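PDB 6U7J: beta-glucuronidase from uncultured Clostridium sp., which hydrolyses beta-D-glucuronides and, as a gut microbial glycoside hydrolase family 2 enzyme, probably takes part in reactivating estrogens. Local coordinates for residues D91-R97 and R189-K195; V214-T220 and S242-D247. One frame throughout, in Å; residues are numbered along the deposited sequence.

Contact 1 of 2, residues D91-R97 and R189-K195; sequences DQRLVLR and RLYCTPK
Val95 and Tyr191 face each other as an antiparallel hydrogen-bonded pair, and their side chains run side by side on one surface of the sheet. The strands 93-97 and 189-193 meet in the sugar-binding domain of the family 2 glycosidase, a beta-sandwich of jelly-roll type. Backbone N-H groups and carbonyls pair at Arg93/Thr193, Val95/Tyr191 and Arg97/Arg189, two bonds to each pair.

Arg93 illustrates how a long side chain can rise from a sheet beside its cross-strand partner. Its CB rests 3.4 Å from Thr193 OG1, and CG and CD pass alongside that same oxygen, because CG is anti to the backbone N (chi1 -173°) and the chain stays extended as far as NE. NE has a long, weak ion pair with Asp127, and the guanidinium makes a cation-pi contact with Tyr197. At the tip, NH1 donates to Thr193 OG1 at 3.1 Å, with the oxygen in the guanidinium plane. Val95 CG2 lies over the centre of one guanidinium face, 3.5 Å above the plane. NH1 also gives a hydrogen to a water, which in turn donates to Tyr191 OH at 2.9 Å.

The Tyr191 ring lies over Val95, whose CB sits 3.8 Å from the ring centroid in a CH-pi contact, while Arg97 CB stands at the ring edge. On the opposite face of the sheet, Leu96 and Leu190 cross at about a right angle, their CD1 atoms 4.0 Å apart.

Thr193 OG1 accepts from Arg93 and donates to Pro194 O, while Glu125 takes both Tyr191 OH and Arg97 NH2. The polar ends are thus networked, and the nearby guanidinium of Arg97 would be expected to favour the ionised form of Glu125.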
# COMPACT_ATOMS: atom_id res chain seq x y z
N ASP B 91 -27.98 34.08 -39.77
CA ASP B 91 -28.30 35.41 -39.26
C ASP B 91 -28.39 35.46 -37.74
O ASP B 91 -29.06 36.34 -37.19
CB ASP B 91 -29.60 35.91 -39.88
CG ASP B 91 -29.46 36.23 -41.35
OD1 ASP B 91 -28.58 37.06 -41.68
OD2 ASP B 91 -30.20 35.65 -42.16
N GLN B 92 -27.73 34.53 -37.04
CA GLN B 92 -27.84 34.53 -35.59
C GLN B 92 -26.67 35.28 -34.96
O GLN B 92 -25.63 35.52 -35.58
CB GLN B 92 -27.91 33.10 -35.07
CG GLN B 92 -28.98 32.24 -35.72
CD GLN B 92 -30.34 32.92 -35.76
OE1 GLN B 92 -30.88 33.21 -36.83
NE2 GLN B 92 -30.90 33.20 -34.58
N ARG B 93 -26.88 35.70 -33.71
CA ARG B 93 -25.76 36.13 -32.89
C ARG B 93 -24.90 34.91 -32.54
O ARG B 93 -25.43 33.86 -32.16
CB ARG B 93 -26.28 36.81 -31.62
CG ARG B 93 -25.19 37.44 -30.76
CD ARG B 93 -25.81 38.26 -29.64
NE ARG B 93 -24.95 38.34 -28.46
CZ ARG B 93 -25.13 37.62 -27.36
NH1 ARG B 93 -26.13 36.76 -27.27
NH2 ARG B 93 -24.30 37.77 -26.32
N LEU B 94 -23.59 35.04 -32.71
CA LEU B 94 -22.64 33.95 -32.47
C LEU B 94 -21.72 34.33 -31.33
O LEU B 94 -21.08 35.39 -31.38
CB LEU B 94 -21.81 33.63 -33.72
CG LEU B 94 -22.56 33.35 -35.03
CD1 LEU B 94 -21.57 32.88 -36.08
CD2 LEU B 94 -23.67 32.34 -34.87
N VAL B 95 -21.64 33.48 -30.31
CA VAL B 95 -20.87 33.76 -29.09
C VAL B 95 -19.96 32.57 -28.78
O VAL B 95 -20.41 31.42 -28.74
CB VAL B 95 -21.80 34.06 -27.90
CG1 VAL B 95 -20.97 34.40 -26.65
CG2 VAL B 95 -22.77 35.20 -28.24
N LEU B 96 -18.69 32.87 -28.52
CA LEU B 96 -17.71 31.86 -28.11
C LEU B 96 -17.51 31.95 -26.61
O LEU B 96 -17.01 32.96 -26.10
CB LEU B 96 -16.38 32.11 -28.83
CG LEU B 96 -15.38 30.98 -28.75
CD1 LEU B 96 -15.96 29.74 -29.45
CD2 LEU B 96 -14.07 31.44 -29.40
N ARG B 97 -17.88 30.89 -25.89
CA ARG B 97 -17.77 30.88 -24.44
C ARG B 97 -16.70 29.91 -23.97
O ARG B 97 -16.68 28.75 -24.38
CB ARG B 97 -19.09 30.51 -23.77
CG ARG B 97 -18.86 30.35 -22.29
CD ARG B 97 -20.09 30.18 -21.53
NE ARG B 97 -20.87 31.41 -21.50
CZ ARG B 97 -21.54 31.80 -20.43
NH1 ARG B 97 -21.48 31.07 -19.31
NH2 ARG B 97 -22.25 32.92 -20.47
N ARG B 189 -17.62 26.38 -25.64
CA ARG B 189 -18.92 26.34 -26.29
C ARG B 189 -19.02 27.47 -27.31
O ARG B 189 -18.63 28.61 -27.02
CB ARG B 189 -20.07 26.45 -25.28
CG ARG B 189 -19.95 25.52 -24.08
CD ARG B 189 -21.30 25.26 -23.43
NE ARG B 189 -21.18 24.51 -22.17
CZ ARG B 189 -21.99 23.54 -21.76
NH1 ARG B 189 -23.04 23.17 -22.50
NH2 ARG B 189 -21.76 22.94 -20.60
N LEU B 190 -19.51 27.14 -28.50
CA LEU B 190 -20.02 28.13 -29.45
C LEU B 190 -21.54 28.05 -29.43
O LEU B 190 -22.10 26.97 -29.63
CB LEU B 190 -19.49 27.88 -30.86
CG LEU B 190 -19.96 28.90 -31.91
CD1 LEU B 190 -19.17 30.20 -31.79
CD2 LEU B 190 -19.84 28.33 -33.31
N TYR B 191 -22.20 29.17 -29.16
CA TYR B 191 -23.65 29.14 -29.05
C TYR B 191 -24.28 30.31 -29.81
O TYR B 191 -23.64 31.34 -30.03
CB TYR B 191 -24.09 29.14 -27.58
CG TYR B 191 -23.93 30.42 -26.77
CD1 TYR B 191 -24.93 31.39 -26.75
CD2 TYR B 191 -22.83 30.60 -25.94
CE1 TYR B 191 -24.82 32.54 -25.97
CE2 TYR B 191 -22.71 31.74 -25.15
CZ TYR B 191 -23.71 32.71 -25.17
OH TYR B 191 -23.61 33.85 -24.39
N CYS B 192 -25.55 30.15 -30.20
CA CYS B 192 -26.25 31.17 -30.97
C CYS B 192 -27.48 31.66 -30.22
O CYS B 192 -28.04 30.97 -29.36
CB CYS B 192 -26.61 30.66 -32.40
SG CYS B 192 -27.85 29.36 -32.55
N THR B 193 -27.86 32.92 -30.50
CA THR B 193 -29.09 33.54 -30.05
C THR B 193 -29.63 34.43 -31.17
O THR B 193 -28.91 34.77 -32.11
CB THR B 193 -28.93 34.42 -28.79
OG1 THR B 193 -28.28 35.65 -29.13
CG2 THR B 193 -28.16 33.71 -27.65
N PRO B 194 -30.91 34.82 -31.08
CA PRO B 194 -31.40 35.91 -31.94
C PRO B 194 -30.63 37.19 -31.67
O PRO B 194 -30.04 37.38 -30.60
CB PRO B 194 -32.87 36.05 -31.53
CG PRO B 194 -33.24 34.70 -30.96
CD PRO B 194 -32.00 34.21 -30.29
N LYS B 195 -30.63 38.10 -32.66
CA LYS B 195 -29.89 39.34 -32.51
C LYS B 195 -30.51 40.29 -31.49
O LYS B 195 -29.81 41.15 -30.94
CB LYS B 195 -29.75 40.04 -33.86
CG LYS B 195 -29.06 39.19 -34.91
CD LYS B 195 -28.01 39.96 -35.68
CE LYS B 195 -27.14 39.01 -36.51
NZ LYS B 195 -26.45 39.68 -37.66
O HOH W 1 -25.63 35.83 -24.85

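Contact 2 of 2, residues V214-T220 and S242-D247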
# COMPACT_ATOMS: atom_id res chain seq x y z
N VAL B 214 -41.39 36.94 -5.59
CA VAL B 214 -40.30 36.83 -6.54
C VAL B 214 -40.07 38.20 -7.17
O VAL B 214 -40.89 38.68 -7.96
CB VAL B 214 -40.58 35.77 -7.62
CG1 VAL B 214 -39.41 35.71 -8.61
CG2 VAL B 214 -40.81 34.43 -6.98
N HIS B 215 -38.95 38.83 -6.82
CA HIS B 215 -38.50 40.06 -7.47
C HIS B 215 -37.54 39.68 -8.59
O HIS B 215 -36.52 39.03 -8.34
CB HIS B 215 -37.78 40.98 -6.48
CG HIS B 215 -38.58 41.33 -5.26
ND1 HIS B 215 -39.13 40.38 -4.43
CD2 HIS B 215 -38.90 42.53 -4.73
CE1 HIS B 215 -39.77 40.98 -3.44
NE2 HIS B 215 -39.64 42.29 -3.60
N TYR B 216 -37.86 40.09 -9.82
CA TYR B 216 -36.98 39.80 -10.94
C TYR B 216 -36.70 41.07 -11.73
O TYR B 216 -37.47 42.03 -11.70
CB TYR B 216 -37.57 38.72 -11.86
CG TYR B 216 -38.74 39.15 -12.70
CD1 TYR B 216 -38.57 39.86 -13.88
CD2 TYR B 216 -40.04 38.83 -12.32
CE1 TYR B 216 -39.65 40.25 -14.65
CE2 TYR B 216 -41.13 39.21 -13.08
CZ TYR B 216 -40.93 39.92 -14.24
OH TYR B 216 -42.00 40.31 -15.00
N GLU B 217 -35.58 41.04 -12.46
CA GLU B 217 -35.15 42.15 -13.29
C GLU B 217 -34.41 41.58 -14.50
O GLU B 217 -33.43 40.84 -14.33
CB GLU B 217 -34.27 43.12 -12.52
CG GLU B 217 -33.75 44.29 -13.34
CD GLU B 217 -32.93 45.26 -12.50
OE1 GLU B 217 -32.44 46.27 -13.05
OE2 GLU B 217 -32.79 45.01 -11.28
N ILE B 218 -34.89 41.92 -15.69
CA ILE B 218 -34.42 41.35 -16.94
C ILE B 218 -33.80 42.47 -17.78
O ILE B 218 -34.27 43.61 -17.76
CB ILE B 218 -35.57 40.65 -17.68
CG1 ILE B 218 -36.20 39.60 -16.76
CG2 ILE B 218 -35.09 40.01 -18.98
CD1 ILE B 218 -37.49 39.01 -17.28
N LYS B 219 -32.74 42.13 -18.51
CA LYS B 219 -31.99 43.08 -19.31
C LYS B 219 -31.89 42.51 -20.71
O LYS B 219 -31.49 41.35 -20.88
CB LYS B 219 -30.61 43.33 -18.70
CG LYS B 219 -29.72 44.34 -19.41
CD LYS B 219 -28.43 44.56 -18.56
CE LYS B 219 -27.15 44.72 -19.40
NZ LYS B 219 -26.11 45.59 -18.76
N THR B 220 -32.30 43.29 -21.70
CA THR B 220 -32.17 42.95 -23.11
C THR B 220 -31.39 44.05 -23.82
O THR B 220 -31.13 45.12 -23.27
CB THR B 220 -33.53 42.77 -23.78
OG1 THR B 220 -34.07 44.06 -24.12
CG2 THR B 220 -34.50 42.03 -22.88
N SER B 242 -46.35 38.00 -16.06
CA SER B 242 -46.14 39.43 -16.13
C SER B 242 -45.61 39.80 -17.50
O SER B 242 -44.96 38.99 -18.18
CB SER B 242 -45.19 39.93 -15.04
OG SER B 242 -44.92 41.31 -15.20
N ASN B 243 -45.94 41.03 -17.91
CA ASN B 243 -45.38 41.65 -19.11
C ASN B 243 -44.33 42.69 -18.75
O ASN B 243 -43.91 43.46 -19.61
CB ASN B 243 -46.48 42.28 -19.95
CG ASN B 243 -47.69 41.39 -20.08
OD1 ASN B 243 -47.64 40.37 -20.76
ND2 ASN B 243 -48.78 41.75 -19.41
N GLU B 244 -43.92 42.73 -17.49
CA GLU B 244 -42.95 43.70 -17.02
C GLU B 244 -41.54 43.12 -17.09
O GLU B 244 -41.32 41.95 -16.79
CB GLU B 244 -43.27 44.12 -15.58
CG GLU B 244 -44.61 44.85 -15.45
CD GLU B 244 -44.69 46.06 -16.38
OE1 GLU B 244 -43.93 47.03 -16.16
OE2 GLU B 244 -45.50 46.01 -17.33
N MET B 245 -40.59 43.96 -17.51
CA MET B 245 -39.19 43.56 -17.52
C MET B 245 -38.56 43.59 -16.13
O MET B 245 -37.57 42.88 -15.89
CB MET B 245 -38.40 44.46 -18.46
CG MET B 245 -38.58 44.04 -19.90
SD MET B 245 -37.11 44.27 -20.88
CE MET B 245 -37.82 44.62 -22.49
N LYS B 246 -39.11 44.39 -15.23
CA LYS B 246 -38.70 44.45 -13.84
C LYS B 246 -39.98 44.45 -13.03
O LYS B 246 -40.84 45.32 -13.22
CB LYS B 246 -37.85 45.70 -13.57
CG LYS B 246 -37.60 46.00 -12.10
CD LYS B 246 -36.70 47.22 -11.94
CE LYS B 246 -36.16 47.32 -10.51
NZ LYS B 246 -34.79 47.93 -10.46
N ASP B 247 -40.14 43.45 -12.17
CA ASP B 247 -41.43 43.23 -11.53
C ASP B 247 -41.26 42.44 -10.24
O ASP B 247 -40.19 41.88 -9.95
CB ASP B 247 -42.40 42.50 -12.47
CG ASP B 247 -43.86 42.80 -12.16
OD1 ASP B 247 -44.74 42.30 -12.89
OD2 ASP B 247 -44.13 43.53 -11.18
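Tyr216 OH donates to Glu244 O at 2.5 Å, the shortest bond between the segments, and Ser242 OG lies 3.1 Å from the same hydroxyl. The setting is the immunoglobulin-like beta-sandwich domain of family 2 glycosidases, where strand 211-220 pairs antiparallel with strand 246-251 and the loop before the latter curls round the hydroxyl end of the tyrosine.

The ring reaches this loop because its CG sits between the backbone N and the carbonyl carbon (chi1 72°), which lays the ring over the neighbouring strand. Asp247 N lies above the ring centre, 4.0 Å from its plane, and Glu244 O meets the ring edge in plane. Two backbone bonds pair Tyr216 with Asp247, and Ile218 N adds a third to Met245 O at 2.9 Å.

On the other surface of the sheet, Glu217 and Lys246 extend side by side to a long salt bridge, OE2 to NZ 3.6 Å. Facing the second sheet of the sandwich, the bent chain of Met245 brings SD to 4.0 Å from Thr220 CG2, and both residues touch Phe271.

Ser242 OG accepts from Glu244 N at 2.9 Å, forming an ST turn. In a separate bond it donates to the anti lone pair of Asp247 OD1.

Contacts 1 and 2 illustrate how a multidomain glycosidase repeats antiparallel pairing in successive beta-sandwiches. They follow in series along the chain, one in the sugar-binding domain and the other in the immunoglobulin-like domain, with centres about 23 Å apart and nearest atoms about 8 Å apart, so they do not touch. A hydrogen bond from Asn221 to Lys195 O connects the end of 189-195 with the residue just after 214-220. Contact 1 also reaches the TIM-barrel domain, expected to carry the active site: Arg189, held by a salt bridge to Glu23, forms a second one with Glu347 there, and its side chain lies about 5 Å from a bound calcium ion.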